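Local coordinates for insulinase family protease (Yersinia pestis, PDB 3GO9), which belongs to the insulinase (M16) family and is predicted to act as a protease, though its catalytic activity is uncertain, at residues A[335-338]-A[339-342]. Residues are numbered along the deposited sequence; the frame is centred on the assembly and turned at random.
Sequences NTPV and ENLT
With OG1 trans to the backbone N (chi1 174°), Thr336 turns its hydroxyl toward Asn340, where OG1 lies 3.4 Å from Asn340 CB; its methyl CG2 meets Leu341 CD1 at 3.9 Å, the two side chains crossing at about a right angle. Asn340 carries CG beside its own N (chi1 -55°), which brings Asn340 OD1 obliquely against the CB-CG-CD side of the Pro337 ring, 3.4 Å from Pro337 CG. The same OD1 accepts a hydrogen bond from Asn314, which helps to fix the amide's rotation. Pro337 O is gripped from opposite faces of its carbonyl plane: Thr336 OG1 donates at 2.8 Å, and Asn340 N arrives at 3.0 Å, well above the plane. One residue on, Leu341 N reaches Val338 O at 3.1 Å, and a water bridges that oxygen to Thr342 N. Asn344, one helical turn further on, also hydrogen-bonds Thr336 OG1. Two successive i to i+3 backbone bonds define two overlapping type I beta turns, 337-340 and 338-341, joining strand 327-336 to helix 341-358 in the alpha/beta fold of the M16 inactive-domain family.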
ATOM      1  N   ASN A 335     -12.322  15.428 -11.393  1.00 13.38           N
ATOM      2  CA  ASN A 335     -13.658  15.247 -10.840  1.00 14.52           C
ATOM      3  C   ASN A 335     -14.513  16.398 -11.353  1.00 13.57           C
ATOM      4  O   ASN A 335     -14.173  17.572 -11.135  1.00 14.82           O
ATOM      5  CB  ASN A 335     -13.627  15.207  -9.298  1.00 15.66           C
ATOM      6  CG  ASN A 335     -15.017  15.012  -8.685  1.00 20.01           C
ATOM      7  OD1 ASN A 335     -15.547  13.887  -8.631  1.00 28.03           O
ATOM      8  ND2 ASN A 335     -15.636  16.117  -8.275  1.00 26.20           N
ATOM      9  N   THR A 336     -15.557  16.070 -12.098  1.00 12.71           N
ATOM     10  CA  THR A 336     -16.318  17.048 -12.837  1.00 13.48           C
ATOM     11  C   THR A 336     -17.735  16.582 -13.094  1.00 13.62           C
ATOM     12  O   THR A 336     -17.958  15.400 -13.372  1.00 12.97           O
ATOM     13  CB  THR A 336     -15.661  17.347 -14.202  1.00 13.37           C
ATOM     14  OG1 THR A 336     -16.513  18.218 -14.967  1.00 15.10           O
ATOM     15  CG2 THR A 336     -15.371  16.033 -14.985  1.00 12.60           C
ATOM     16  N   PRO A 337     -18.711  17.509 -13.012  1.00 14.40           N
ATOM     17  CA  PRO A 337     -20.017  17.158 -13.572  1.00 14.31           C
ATOM     18  C   PRO A 337     -19.877  16.789 -15.040  1.00 14.44           C
ATOM     19  O   PRO A 337     -19.039  17.334 -15.759  1.00 13.93           O
ATOM     20  CB  PRO A 337     -20.854  18.451 -13.394  1.00 15.86           C
ATOM     21  CG  PRO A 337     -20.146  19.217 -12.367  1.00 14.92           C
ATOM     22  CD  PRO A 337     -18.664  18.914 -12.591  1.00 15.92           C
ATOM     23  N   VAL A 338     -20.706  15.862 -15.478  1.00 14.54           N
ATOM     24  CA  VAL A 338     -20.715  15.439 -16.870  1.00 15.12           C
ATOM     25  C   VAL A 338     -20.902  16.612 -17.878  1.00 14.27           C
ATOM     26  O   VAL A 338     -20.267  16.615 -18.981  1.00 14.91           O
ATOM     27  CB  VAL A 338     -21.725  14.314 -17.085  1.00 14.64           C
ATOM     28  CG1 VAL A 338     -23.213  14.796 -16.913  1.00 16.05           C
ATOM     29  CG2 VAL A 338     -21.530  13.698 -18.451  1.00 18.09           C
ATOM     30  N   GLU A 339     -21.680  17.621 -17.478  1.00 14.67           N
ATOM     31  CA  GLU A 339     -21.947  18.801 -18.301  0.60 15.02           C
ATOM     32  C   GLU A 339     -20.676  19.606 -18.578  1.00 14.51           C
ATOM     33  O   GLU A 339     -20.606  20.349 -19.551  1.00 14.31           O
ATOM     34  CB  GLU A 339     -22.982  19.686 -17.601  0.60 15.42           C
ATOM     35  CG  GLU A 339     -24.393  19.075 -17.567  0.60 16.26           C
ATOM     36  CD  GLU A 339     -24.685  18.098 -16.414  0.60 18.77           C
ATOM     37  OE1 GLU A 339     -23.790  17.766 -15.587  0.60 17.98           O
ATOM     38  OE2 GLU A 339     -25.850  17.637 -16.358  0.60 18.55           O
ATOM     39  N   ASN A 340     -19.678  19.463 -17.707  1.00 13.22           N
ATOM     40  CA  ASN A 340     -18.412  20.186 -17.828  1.00 13.20           C
ATOM     41  C   ASN A 340     -17.239  19.277 -18.207  1.00 11.87           C
ATOM     42  O   ASN A 340     -16.117  19.735 -18.294  1.00 11.07           O
ATOM     43  CB  ASN A 340     -18.079  20.842 -16.493  1.00 12.96           C
ATOM     44  CG  ASN A 340     -19.189  21.734 -15.973  1.00 15.15           C
ATOM     45  OD1 ASN A 340     -19.706  21.517 -14.877  1.00 17.67           O
ATOM     46  ND2 ASN A 340     -19.546  22.732 -16.734  1.00 17.33           N
ATOM     47  N   LEU A 341     -17.505  18.002 -18.465  1.00 11.46           N
ATOM     48  CA  LEU A 341     -16.467  17.016 -18.759  1.00 11.55           C
ATOM     49  C   LEU A 341     -15.553  17.370 -19.930  1.00 12.23           C
ATOM     50  O   LEU A 341     -14.333  17.381 -19.767  1.00 11.55           O
ATOM     51  CB  LEU A 341     -17.119  15.668 -19.027  1.00 13.06           C
ATOM     52  CG  LEU A 341     -16.190  14.500 -19.367  1.00 12.54           C
ATOM     53  CD1 LEU A 341     -15.126  14.135 -18.326  1.00 13.27           C
ATOM     54  CD2 LEU A 341     -17.063  13.250 -19.662  1.00 15.78           C
ATOM     55  N   THR A 342     -16.125  17.626 -21.100  1.00 12.50           N
ATOM     56  CA  THR A 342     -15.304  17.906 -22.275  1.00 13.21           C
ATOM     57  C   THR A 342     -14.439  19.162 -22.075  1.00 11.83           C
ATOM     58  O   THR A 342     -13.257  19.138 -22.365  1.00 12.16           O
ATOM     59  CB  THR A 342     -16.119  18.006 -23.536  1.00 14.76           C
ATOM     60  OG1 THR A 342     -16.909  16.829 -23.737  1.00 15.69           O
ATOM     61  CG2 THR A 342     -15.211  18.214 -24.722  1.00 16.90           C
TER
HETATM   62  O   HOH W   1     -19.113  17.830 -21.341  1.00 17.81           O